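Local coordinates for protein chitinase (Paenibacillus sp. FPU-7, PDB 5GZT) that probably catalyses the random endo-hydrolysis of the beta-1,4 linkages between N-acetylglucosamine units in chitin and chitodextrins, at residues 296-299 with 300-303; 315-318 with 319-323; 331-334 with 335-339; 341-344 with 345-349; 352-355 with 356-359. All blocks are in the same frame, centred on the assembly; numbering follows the deposited sequence.

How the contacts relate
All five contacts are local turns or helix ends within one glycosyl hydrolase family 18 domain, strung in series along the chain. Contacts 1, 2 and 4 are partly buried, contacts 3 and 5 lie at the surface. Contact 1 packs a phenylalanine ring beside an Asx turn, whereas contact 2 leads from a strand into a 3-10 turn, with a water linking Thr-318 N to Glu-321. Contacts 3 and 4 open the successive helices 333-340 and 344-352, one with a capping box and a salt bridge, the other with a proline and buried amides. Contact 5 leaves helix 344-352 and meets contact 1 where Asn-358 binds Ala-298; Lys-320 of contact 2 reaches Asn-342 of contact 4.

Contact 1. Residues 296-299 with 300-303; sequences VDAT and KFTH
The Phe-301 ring carries Ala-298 on one face and Val-296 at its edge. Ala-298 CA sits 3.9 Å from the ring centroid, shifted toward the rim, and makes a CH-pi contact, while Ala-298 CB touches CZ of Phe-301 at 3.6 Å. Val-296 CG1 meets the same Phe-301 CZ in the plane of the ring, at 3.8 Å. With chi1 of 50° the ring is placed between its own backbone N and carbonyl carbon, folded back against the preceding turn; Tyr-625 adds an edge-to-face contact. That turn is a short 3-10 segment opened by an Asx turn: Asp-297 OD1 takes the backbone N of Thr-299 at 3.1 Å, from above the carboxylate plane. Thr-299 OG1 donates to the same Asp-297 OD1 at 2.6 Å, on the syn side and from the same face, so the backbone N and hydroxyl of Thr-299 both grip Asp-297 OD1. Within the same turn, Lys-300 N donates to Asp-297 O at 3.2 Å in a nearly straight bond. The lysine chain, bent at chi2, runs beside Thr-299, and its CE lies 3.4 Å from Asp-297 OD2; the ammonium NZ stays 4.7 Å from Asp-297 OD2, an electrostatic attraction at most. Beyond the turn the chain enters strand 303-312 of the family 18 barrel, where Thr-302 OG1 and His-303 ND1 share a hydrogen bond and His-303 NE2 is hydrogen-bonded to Glu-452 OE2.

Contact 2. Residues 315-318 with 319-323; sequences KVVT and IKEDA
Val-317 and Glu-321 pack where strand 315-318 gives way to a 3-10 turn, their side chains slanting across each other: Val-317 CG1 meets the carboxylate oxygen OE1 of Glu-321 at 3.5 Å, and Val-317 CG2 rests 3.8 Å from Glu-321 CB. Thr-318 forms the tighter side. Its OG1, held between backbone N and carbonyl carbon by a chi1 of 56°, faces the turn and touches Lys-320 CG at 3.4 Å, the two side chains running the same way. The turn itself is closed by Glu-321 N, which donates to Thr-318 O at 3.0 Å from well above the carbonyl plane, as expected of the i to i+3 bond of a 3-10 segment. This segment links the strand, the antiparallel partner of strand 303-312, to helix 323-326, and Asp-322 serves as that helix's N-cap while its OD2 forms a salt bridge with Arg-310. On the inner side Ile-319 is buried against Ala-285, Trp-286 and Asn-342. The glutamate side is looser and wet. Water 1 accepts from Thr-318 N at 2.9 Å and donates to Glu-321 OE2 at 2.7 Å, bridging the Thr-318 backbone to the Glu-321 carboxylate. The ammonium of Lys-320 leads away from the turn and binds Asn-342 O.

Contact 3. Residues 331-334 with 335-339; sequences ITEA and DRIKR
Glu-333 and Arg-336 meet in a side-on salt bridge, both NE and NH2 of the arginine gripping one oxygen. Arg-336 NH2 lies 2.9 Å from Glu-333 OE1 and Arg-336 NE 3.1 Å from the same atom; OE1 is in the guanidinium plane, yet the carboxylate is turned 53° from it. The bend of Arg-336 at chi3 (-80°) brings its guanidinium back over the first turn, with Thr-332 O above one face. Its NH1 also makes a weak bond to Ile-331 O, and water 2 sits at the guanidinium edge, 2.8 Å from Arg-336 NH2. Outside this pair, Glu-333 OE2 has a second salt bridge, to Arg-340, and Arg-336 NH1 also binds the backbone O of Asp-328. On another side of the helix Ile-331 CD1 lies over the face of the Arg-339 guanidinium, 3.4 Å from Arg-339 NE, and that arginine is held by Trp-325 through its carbonyl and a cation-pi contact. What positions the helix start is the pair Thr-332 and Asp-335. Asp-335 N donates to Thr-332 OG1 at 2.9 Å, while Thr-332 N returns a straight bond of 3.1 Å to Asp-335 OD2, met above its carboxylate plane. These reciprocal side-chain-to-backbone bonds make a capping box at the N-terminus of helix 333-340.

Contact 4. Residues 341-344 with 345-349; sequences NNPD and ESNLA
Pro-343 and Asn-347 face each other slantwise across the first turn of helix 344-352, for which the proline is the N-cap residue and the centre of an inverse gamma turn. Asp-344 N closes that turn on Asn-342 O at 2.9 Å, bending the chain sharply into the helix. The Asn-347 amide stands beside the proline ring, its OD1 4.1 Å from Pro-343 CG, while its CG is only 3.2 Å from Pro-343 O. A chi1 of -85° swings this amide back along the helix toward its N-terminus, where outside partners take both of its ends: OD1 accepts from the backbone N of Trp-289, and ND2 binds Val-287 O and Tyr-306 OH. A buried amide is thus satisfied on both sides and its flip is fixed. At another carbon of the ring, Ser-346 CB lies 4.1 Å from Pro-343 CB, a light apolar touch. The Asp-344 side chain leads off to roughly the same side as that of Asn-347 and meets Asn-342. Asn-342 ND2 points at Asp-344 OD2, 3.0 Å off along an almost straight bond that keeps to the amide plane but comes down on the carboxylate from above. Through further bonds, Asn-342 ND2 ties the helix start to Ala-285 O, and Asp-344 OD1 ties it to Tyr-306 OH on strand 303-312. Leu-348 lays its side chain back over the first turn: CD2 is 3.3 Å from Asp-344 O, the same oxygen that receives Leu-348 N at 2.8 Å.

Contact 5. Residues 352-355 with 356-359; sequences TGLK and AKNP
Leu-354 O is gripped by two backbone donors. Lys-357 N reaches it at 2.9 Å from well above the carbonyl plane, with an N-H...O angle of 138°, whereas Asn-358 N lies 3.1 Å from Leu-354 O and approaches in that plane. One carbonyl thus receives an i+3 and an i+4 bond together as the chain winds out of its last turn. A residue earlier, Gly-353 O is held less firmly: both Ala-356 N and the Lys-357 ammonium give it weak bonds, the latter with NZ 3.5 Å from Gly-353 O. The lysine gets there because its chain bends at chi2 and chi3 (-59°), folding back over the turn instead of stretching into solvent. Lys-355 behaves differently. Extended beyond CG, it points away from the turn to a salt bridge with Asp-402, while its backbone is hemmed in by Asn-358 and Pro-359. Lys-355 CA makes a CA-H...O contact of 3.3 Å with Asn-358 O, and Pro-359 CA one of 3.2 Å with Lys-355 O. Pro-359 N comes within 3.0 Å of Lys-355 O but has no hydrogen to donate. Asn-358 ND2 leaves this turn for Ala-298 O, and Leu-354 packs on Val-296. The whole is a 3-10 exit from helix 344-352 that unwinds at Asn-358, followed by Pro-359, in an alpha-to-beta loop of the family 18 TIM barrel that leads to strand 362-368.

Contact 1. Residues 296-299 with 300-303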
loop_
_atom_site.group_PDB
_atom_site.type_symbol
_atom_site.label_atom_id
_atom_site.label_comp_id
_atom_site.label_asym_id
_atom_site.label_seq_id
_atom_site.Cartn_x
_atom_site.Cartn_y
_atom_site.Cartn_z
ATOM N N VAL B 296 -2.192 6.638 13.506
ATOM C CA VAL B 296 -1.736 5.988 12.283
ATOM C C VAL B 296 -1.245 4.631 12.769
ATOM O O VAL B 296 -0.403 4.541 13.686
ATOM C CB VAL B 296 -0.629 6.805 11.554
ATOM C CG1 VAL B 296 -0.278 6.208 10.189
ATOM C CG2 VAL B 296 -1.028 8.246 11.324
ATOM N N ASP B 297 -1.853 3.567 12.259
ATOM C CA ASP B 297 -1.364 2.237 12.490
ATOM C C ASP B 297 -0.775 1.756 11.194
ATOM O O ASP B 297 -1.457 1.198 10.324
ATOM C CB ASP B 297 -2.507 1.401 13.008
ATOM C CG ASP B 297 -2.160 -0.084 13.138
ATOM O OD1 ASP B 297 -0.962 -0.477 13.050
ATOM O OD2 ASP B 297 -3.150 -0.820 13.288
ATOM N N ALA B 298 0.522 2.002 11.051
ATOM C CA ALA B 298 1.266 1.624 9.862
ATOM C C ALA B 298 1.489 0.146 9.701
ATOM O O ALA B 298 1.962 -0.254 8.650
ATOM C CB ALA B 298 2.585 2.376 9.782
ATOM N N THR B 299 1.049 -0.694 10.647
ATOM C CA THR B 299 1.014 -2.152 10.375
ATOM C C THR B 299 0.048 -2.527 9.270
ATOM O O THR B 299 0.129 -3.603 8.759
ATOM C CB THR B 299 0.734 -3.023 11.615
ATOM O OG1 THR B 299 -0.618 -2.861 12.090
ATOM C CG2 THR B 299 1.714 -2.677 12.782
ATOM N N LYS B 300 -0.866 -1.651 8.894
ATOM C CA LYS B 300 -1.896 -1.982 7.895
ATOM C C LYS B 300 -1.599 -1.545 6.460
ATOM O O LYS B 300 -2.449 -1.701 5.543
ATOM C CB LYS B 300 -3.186 -1.377 8.359
ATOM C CG LYS B 300 -3.544 -1.727 9.782
ATOM C CD LYS B 300 -3.710 -3.221 9.931
ATOM C CE LYS B 300 -3.921 -3.557 11.392
ATOM N NZ LYS B 300 -4.758 -4.754 11.386
ATOM N N PHE B 301 -0.400 -1.025 6.240
ATOM C CA PHE B 301 -0.051 -0.671 4.895
ATOM C C PHE B 301 1.420 -0.873 4.699
ATOM O O PHE B 301 2.143 -1.052 5.664
ATOM C CB PHE B 301 -0.487 0.755 4.534
ATOM C CG PHE B 301 -0.092 1.839 5.510
ATOM C CD1 PHE B 301 1.207 2.341 5.556
ATOM C CD2 PHE B 301 -1.060 2.482 6.276
ATOM C CE1 PHE B 301 1.539 3.378 6.445
ATOM C CE2 PHE B 301 -0.766 3.492 7.168
ATOM C CZ PHE B 301 0.544 3.962 7.264
ATOM N N THR B 302 1.863 -0.831 3.463
ATOM C CA THR B 302 3.271 -1.111 3.162
ATOM C C THR B 302 4.016 0.109 2.731
ATOM O O THR B 302 5.273 0.155 2.868
ATOM C CB THR B 302 3.436 -2.173 2.061
ATOM O OG1 THR B 302 2.884 -1.682 0.836
ATOM C CG2 THR B 302 2.741 -3.412 2.464
ATOM N N HIS B 303 3.287 1.079 2.203
ATOM C CA HIS B 303 3.865 2.326 1.707
ATOM C C HIS B 303 3.045 3.501 2.202
ATOM O O HIS B 303 1.829 3.438 2.209
ATOM C CB HIS B 303 3.829 2.406 0.209
ATOM C CG HIS B 303 4.746 1.464 -0.500
ATOM N ND1 HIS B 303 4.687 0.093 -0.352
ATOM C CD2 HIS B 303 5.686 1.696 -1.452
ATOM C CE1 HIS B 303 5.563 -0.470 -1.162
ATOM N NE2 HIS B 303 6.214 0.480 -1.801
#

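Contact 2. Residues 315-318 with 319-323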
loop_
_atom_site.group_PDB
_atom_site.type_symbol
_atom_site.label_atom_id
_atom_site.label_comp_id
_atom_site.label_asym_id
_atom_site.label_seq_id
_atom_site.Cartn_x
_atom_site.Cartn_y
_atom_site.Cartn_z
ATOM N N LYS B 315 12.153 23.738 -8.626
ATOM C CA LYS B 315 12.647 22.824 -7.617
ATOM C C LYS B 315 11.524 22.345 -6.648
ATOM O O LYS B 315 10.477 22.961 -6.466
ATOM C CB LYS B 315 13.730 23.495 -6.793
ATOM C CG LYS B 315 14.916 24.009 -7.603
ATOM C CD LYS B 315 15.430 25.305 -6.992
ATOM C CE LYS B 315 16.689 25.813 -7.673
ATOM N NZ LYS B 315 17.615 26.283 -6.617
ATOM N N VAL B 316 11.853 21.271 -5.972
ATOM C CA VAL B 316 10.974 20.589 -5.076
ATOM C C VAL B 316 11.095 21.122 -3.648
ATOM O O VAL B 316 12.142 20.961 -3.020
ATOM C CB VAL B 316 11.257 19.064 -5.059
ATOM C CG1 VAL B 316 10.307 18.347 -4.077
ATOM C CG2 VAL B 316 11.153 18.473 -6.468
ATOM N N VAL B 317 9.959 21.593 -3.120
ATOM C CA VAL B 317 9.844 22.263 -1.818
ATOM C C VAL B 317 8.702 21.706 -0.992
ATOM O O VAL B 317 7.787 21.101 -1.537
ATOM C CB VAL B 317 9.546 23.746 -2.022
ATOM C CG1 VAL B 317 10.770 24.480 -2.640
ATOM C CG2 VAL B 317 8.308 23.966 -2.890
ATOM N N THR B 318 8.726 21.911 0.302
ATOM C CA THR B 318 7.575 21.554 1.098
ATOM C C THR B 318 6.335 22.393 0.662
ATOM O O THR B 318 6.456 23.458 0.008
ATOM C CB THR B 318 7.844 21.718 2.598
ATOM O OG1 THR B 318 8.256 23.044 2.848
ATOM C CG2 THR B 318 8.864 20.800 3.088
ATOM N N ILE B 319 5.121 21.884 0.942
ATOM C CA ILE B 319 3.877 22.552 0.475
ATOM C C ILE B 319 3.697 23.968 1.074
ATOM O O ILE B 319 3.143 24.871 0.441
ATOM C CB ILE B 319 2.631 21.666 0.733
ATOM C CG1 ILE B 319 1.458 22.085 -0.111
ATOM C CG2 ILE B 319 2.295 21.591 2.212
ATOM C CD1 ILE B 319 0.261 21.090 -0.020
ATOM N N LYS B 320 4.197 24.175 2.274
ATOM C CA LYS B 320 4.209 25.555 2.845
ATOM C C LYS B 320 4.903 26.596 1.998
ATOM O O LYS B 320 4.604 27.781 2.114
ATOM C CB LYS B 320 4.812 25.583 4.264
ATOM C CG LYS B 320 6.319 25.386 4.296
ATOM C CD LYS B 320 6.835 24.998 5.678
ATOM C CE LYS B 320 6.613 26.138 6.663
ATOM N NZ LYS B 320 6.548 25.761 8.121
ATOM N N GLU B 321 5.769 26.152 1.094
ATOM C CA GLU B 321 6.464 27.042 0.168
ATOM C C GLU B 321 5.790 27.225 -1.143
ATOM O O GLU B 321 6.375 27.811 -2.039
ATOM C CB GLU B 321 7.860 26.502 -0.036
ATOM C CG GLU B 321 8.623 26.442 1.296
ATOM C CD GLU B 321 10.107 26.142 1.147
ATOM O OE1 GLU B 321 10.730 26.609 0.145
ATOM O OE2 GLU B 321 10.645 25.434 2.033
ATOM N N ASP B 322 4.569 26.729 -1.285
ATOM C CA ASP B 322 3.836 26.787 -2.571
ATOM C C ASP B 322 2.746 27.810 -2.431
ATOM O O ASP B 322 1.728 27.529 -1.782
ATOM C CB ASP B 322 3.194 25.414 -2.947
ATOM C CG ASP B 322 2.445 25.457 -4.268
ATOM O OD1 ASP B 322 2.513 26.494 -4.960
ATOM O OD2 ASP B 322 1.804 24.449 -4.658
ATOM N N ALA B 323 2.924 28.974 -3.061
ATOM C CA ALA B 323 2.038 30.128 -2.794
ATOM C C ALA B 323 0.673 29.935 -3.362
ATOM O O ALA B 323 -0.274 30.559 -2.897
ATOM C CB ALA B 323 2.607 31.431 -3.345
HETATM O O HOH W 1 11.236 22.908 1.284
#

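Contact 3. Residues 331-334 with 335-339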
loop_
_atom_site.group_PDB
_atom_site.type_symbol
_atom_site.label_atom_id
_atom_site.label_comp_id
_atom_site.label_asym_id
_atom_site.label_seq_id
_atom_site.Cartn_x
_atom_site.Cartn_y
_atom_site.Cartn_z
ATOM N N ILE B 331 -10.194 30.987 0.902
ATOM C CA ILE B 331 -10.249 30.667 2.306
ATOM C C ILE B 331 -10.062 31.955 3.120
ATOM O O ILE B 331 -9.992 33.073 2.550
ATOM C CB ILE B 331 -9.233 29.552 2.613
ATOM C CG1 ILE B 331 -7.793 29.992 2.226
ATOM C CG2 ILE B 331 -9.693 28.281 1.878
ATOM C CD1 ILE B 331 -6.650 29.027 2.582
ATOM N N THR B 332 -10.015 31.812 4.440
ATOM C CA THR B 332 -9.883 33.016 5.277
ATOM C C THR B 332 -8.464 33.356 5.511
ATOM O O THR B 332 -7.556 32.530 5.299
ATOM C CB THR B 332 -10.504 32.825 6.631
ATOM O OG1 THR B 332 -9.757 31.876 7.375
ATOM C CG2 THR B 332 -11.950 32.350 6.440
ATOM N N GLU B 333 -8.235 34.597 5.946
ATOM C CA GLU B 333 -6.888 34.985 6.293
ATOM C C GLU B 333 -6.319 34.012 7.341
ATOM O O GLU B 333 -5.166 33.596 7.252
ATOM C CB GLU B 333 -6.846 36.452 6.792
ATOM C CG GLU B 333 -5.458 36.995 7.041
ATOM C CD GLU B 333 -4.597 36.989 5.780
ATOM O OE1 GLU B 333 -5.152 37.012 4.666
ATOM O OE2 GLU B 333 -3.355 36.965 5.914
ATOM N N ALA B 334 -7.114 33.624 8.337
ATOM C CA ALA B 334 -6.584 32.723 9.386
ATOM C C ALA B 334 -6.254 31.353 8.775
ATOM O O ALA B 334 -5.317 30.688 9.200
ATOM C CB ALA B 334 -7.609 32.558 10.511
ATOM N N ASP B 335 -7.071 30.931 7.812
ATOM C CA ASP B 335 -6.767 29.667 7.069
ATOM C C ASP B 335 -5.396 29.798 6.331
ATOM O O ASP B 335 -4.579 28.891 6.396
ATOM C CB ASP B 335 -7.877 29.299 6.052
ATOM C CG ASP B 335 -9.179 28.916 6.688
ATOM O OD1 ASP B 335 -9.261 28.407 7.835
ATOM O OD2 ASP B 335 -10.169 29.120 5.978
ATOM N N ARG B 336 -5.137 30.930 5.678
ATOM C CA ARG B 336 -3.835 31.116 4.989
ATOM C C ARG B 336 -2.677 31.112 5.938
ATOM O O ARG B 336 -1.604 30.516 5.672
ATOM C CB ARG B 336 -3.808 32.396 4.144
ATOM C CG ARG B 336 -4.688 32.333 2.906
ATOM C CD ARG B 336 -4.551 33.586 2.053
ATOM N NE ARG B 336 -5.374 34.671 2.626
ATOM C CZ ARG B 336 -6.682 34.851 2.428
ATOM N NH1 ARG B 336 -7.393 34.067 1.644
ATOM N NH2 ARG B 336 -7.302 35.833 3.052
ATOM N N ILE B 337 -2.883 31.715 7.084
ATOM C CA ILE B 337 -1.830 31.726 8.098
ATOM C C ILE B 337 -1.471 30.303 8.526
ATOM O O ILE B 337 -0.300 30.001 8.648
ATOM C CB ILE B 337 -2.214 32.593 9.328
ATOM C CG1 ILE B 337 -2.252 34.086 8.901
ATOM C CG2 ILE B 337 -1.243 32.344 10.502
ATOM C CD1 ILE B 337 -2.930 35.030 9.896
ATOM N N LYS B 338 -2.457 29.451 8.779
ATOM C CA LYS B 338 -2.189 28.028 9.107
ATOM C C LYS B 338 -1.394 27.338 7.969
ATOM O O LYS B 338 -0.395 26.682 8.236
ATOM C CB LYS B 338 -3.488 27.275 9.400
ATOM C CG LYS B 338 -3.313 25.944 10.128
ATOM C CD LYS B 338 -4.598 25.073 10.122
ATOM C CE LYS B 338 -4.503 23.805 9.212
ATOM N NZ LYS B 338 -3.993 23.967 7.778
ATOM N N ARG B 339 -1.801 27.569 6.713
ATOM C CA ARG B 339 -1.127 27.025 5.562
ATOM C C ARG B 339 0.334 27.457 5.490
ATOM O O ARG B 339 1.221 26.612 5.331
ATOM C CB ARG B 339 -1.861 27.414 4.300
ATOM C CG ARG B 339 -3.172 26.619 4.132
ATOM C CD ARG B 339 -3.729 26.782 2.721
ATOM N NE ARG B 339 -4.992 26.072 2.578
ATOM C CZ ARG B 339 -5.647 25.929 1.422
ATOM N NH1 ARG B 339 -5.168 26.426 0.289
ATOM N NH2 ARG B 339 -6.790 25.278 1.388
HETATM O O HOH W 2 -9.995 36.360 2.856
#

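Contact 4. Residues 341-344 with 345-349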
loop_
_atom_site.group_PDB
_atom_site.type_symbol
_atom_site.label_atom_id
_atom_site.label_comp_id
_atom_site.label_asym_id
_atom_site.label_seq_id
_atom_site.Cartn_x
_atom_site.Cartn_y
_atom_site.Cartn_z
ATOM N N ASN B 341 2.290 28.302 7.842
ATOM C CA ASN B 341 3.010 27.587 8.897
ATOM C C ASN B 341 2.882 26.067 8.891
ATOM O O ASN B 341 3.135 25.367 9.938
ATOM C CB ASN B 341 2.581 28.116 10.283
ATOM C CG ASN B 341 2.719 29.639 10.387
ATOM O OD1 ASN B 341 3.575 30.217 9.759
ATOM N ND2 ASN B 341 1.849 30.284 11.166
ATOM N N ASN B 342 2.530 25.504 7.748
ATOM C CA ASN B 342 2.308 24.038 7.711
ATOM C C ASN B 342 3.548 23.271 8.221
ATOM O O ASN B 342 4.609 23.457 7.714
ATOM C CB ASN B 342 1.969 23.609 6.285
ATOM C CG ASN B 342 1.382 22.224 6.263
ATOM O OD1 ASN B 342 0.290 22.025 6.806
ATOM N ND2 ASN B 342 2.187 21.241 5.826
ATOM N N PRO B 343 3.411 22.408 9.221
ATOM C CA PRO B 343 4.532 21.755 9.842
ATOM C C PRO B 343 5.141 20.529 9.136
ATOM O O PRO B 343 5.201 19.450 9.709
ATOM C CB PRO B 343 3.946 21.336 11.175
ATOM C CG PRO B 343 2.566 20.974 10.802
ATOM C CD PRO B 343 2.151 22.027 9.877
ATOM N N ASP B 344 5.693 20.764 7.960
ATOM C CA ASP B 344 6.149 19.710 7.097
ATOM C C ASP B 344 7.289 18.898 7.695
ATOM O O ASP B 344 7.290 17.613 7.626
ATOM C CB ASP B 344 6.465 20.237 5.703
ATOM C CG ASP B 344 5.225 20.556 4.912
ATOM O OD1 ASP B 344 4.510 19.588 4.427
ATOM O OD2 ASP B 344 4.935 21.784 4.812
ATOM N N GLU B 345 8.209 19.600 8.362
ATOM C CA GLU B 345 9.389 18.936 8.878
ATOM C C GLU B 345 9.013 18.124 10.073
ATOM O O GLU B 345 9.450 16.975 10.211
ATOM C CB GLU B 345 10.521 19.942 9.185
ATOM C CG GLU B 345 10.959 20.711 7.934
ATOM C CD GLU B 345 12.396 21.260 7.964
ATOM O OE1 GLU B 345 12.914 21.576 9.072
ATOM O OE2 GLU B 345 12.987 21.409 6.854
ATOM N N SER B 346 8.215 18.688 10.956
ATOM C CA SER B 346 7.652 17.882 12.033
ATOM C C SER B 346 6.876 16.614 11.485
ATOM O O SER B 346 6.997 15.485 11.997
ATOM C CB SER B 346 6.663 18.750 12.815
ATOM O OG SER B 346 6.229 18.046 13.948
ATOM N N ASN B 347 6.060 16.844 10.462
ATOM C CA ASN B 347 5.203 15.769 9.899
ATOM C C ASN B 347 6.065 14.613 9.437
ATOM O O ASN B 347 5.944 13.436 9.957
ATOM C CB ASN B 347 4.414 16.337 8.752
ATOM C CG ASN B 347 3.137 17.016 9.193
ATOM O OD1 ASN B 347 2.739 16.953 10.313
ATOM N ND2 ASN B 347 2.477 17.628 8.277
ATOM N N LEU B 348 6.992 14.976 8.524
ATOM C CA LEU B 348 7.918 14.035 7.919
ATOM C C LEU B 348 8.704 13.272 8.964
ATOM O O LEU B 348 8.884 12.070 8.813
ATOM C CB LEU B 348 8.831 14.715 6.957
ATOM C CG LEU B 348 8.707 14.767 5.436
ATOM C CD1 LEU B 348 7.799 13.715 4.823
ATOM C CD2 LEU B 348 8.423 16.148 4.877
ATOM N N ALA B 349 9.147 13.933 10.040
ATOM C CA ALA B 349 9.847 13.220 11.121
ATOM C C ALA B 349 8.954 12.216 11.814
ATOM O O ALA B 349 9.384 11.079 12.062
ATOM C CB ALA B 349 10.434 14.201 12.149
#

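Contact 5. Residues 352-355 with 356-359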
loop_
_atom_site.group_PDB
_atom_site.type_symbol
_atom_site.label_atom_id
_atom_site.label_comp_id
_atom_site.label_asym_id
_atom_site.label_seq_id
_atom_site.Cartn_x
_atom_site.Cartn_y
_atom_site.Cartn_z
ATOM N N THR B 352 8.213 9.000 9.224
ATOM C CA THR B 352 9.332 8.043 9.087
ATOM C C THR B 352 9.556 7.316 10.399
ATOM O O THR B 352 9.920 6.176 10.378
ATOM C CB THR B 352 10.600 8.716 8.602
ATOM O OG1 THR B 352 10.876 9.798 9.486
ATOM C CG2 THR B 352 10.385 9.272 7.167
ATOM N N GLY B 353 9.264 7.983 11.512
ATOM C CA GLY B 353 9.326 7.405 12.839
ATOM C C GLY B 353 8.357 6.268 13.063
ATOM O O GLY B 353 8.533 5.510 13.993
ATOM N N LEU B 354 7.355 6.112 12.191
ATOM C CA LEU B 354 6.424 4.980 12.292
ATOM C C LEU B 354 7.051 3.685 11.847
ATOM O O LEU B 354 6.483 2.620 12.110
ATOM C CB LEU B 354 5.137 5.202 11.472
ATOM C CG LEU B 354 4.311 6.407 11.888
ATOM C CD1 LEU B 354 3.270 6.624 10.809
ATOM C CD2 LEU B 354 3.723 6.191 13.268
ATOM N N LYS B 355 8.222 3.765 11.218
ATOM C CA LYS B 355 9.029 2.549 10.966
ATOM C C LYS B 355 9.304 1.668 12.189
ATOM O O LYS B 355 9.419 0.461 12.064
ATOM C CB LYS B 355 10.314 2.887 10.252
ATOM C CG LYS B 355 10.053 3.306 8.823
ATOM C CD LYS B 355 11.304 3.751 8.088
ATOM C CE LYS B 355 10.913 4.371 6.758
ATOM N NZ LYS B 355 11.974 4.290 5.739
ATOM N N ALA B 356 9.426 2.289 13.352
ATOM C CA ALA B 356 9.551 1.567 14.607
ATOM C C ALA B 356 8.408 0.569 14.734
ATOM O O ALA B 356 8.642 -0.535 15.188
ATOM C CB ALA B 356 9.560 2.547 15.805
ATOM N N LYS B 357 7.182 0.926 14.306
ATOM C CA LYS B 357 6.015 0.005 14.422
ATOM C C LYS B 357 5.837 -0.919 13.198
ATOM O O LYS B 357 5.234 -1.981 13.325
ATOM C CB LYS B 357 4.716 0.769 14.757
ATOM C CG LYS B 357 4.556 1.181 16.236
ATOM C CD LYS B 357 4.630 2.686 16.498
ATOM C CE LYS B 357 5.956 3.300 16.029
ATOM N NZ LYS B 357 6.313 4.672 16.512
ATOM N N ASN B 358 6.338 -0.511 12.029
ATOM C CA ASN B 358 6.401 -1.372 10.854
ATOM C C ASN B 358 7.766 -1.126 10.200
ATOM O O ASN B 358 7.904 -0.160 9.443
ATOM C CB ASN B 358 5.253 -1.056 9.874
ATOM C CG ASN B 358 5.292 -1.896 8.596
ATOM O OD1 ASN B 358 6.219 -2.709 8.359
ATOM N ND2 ASN B 358 4.287 -1.666 7.712
ATOM N N PRO B 359 8.787 -1.986 10.507
ATOM C CA PRO B 359 10.149 -1.822 9.936
ATOM C C PRO B 359 10.201 -1.997 8.422
ATOM O O PRO B 359 11.098 -1.455 7.802
ATOM C CB PRO B 359 10.992 -2.922 10.638
ATOM C CG PRO B 359 10.221 -3.274 11.876
ATOM C CD PRO B 359 8.754 -3.039 11.548
#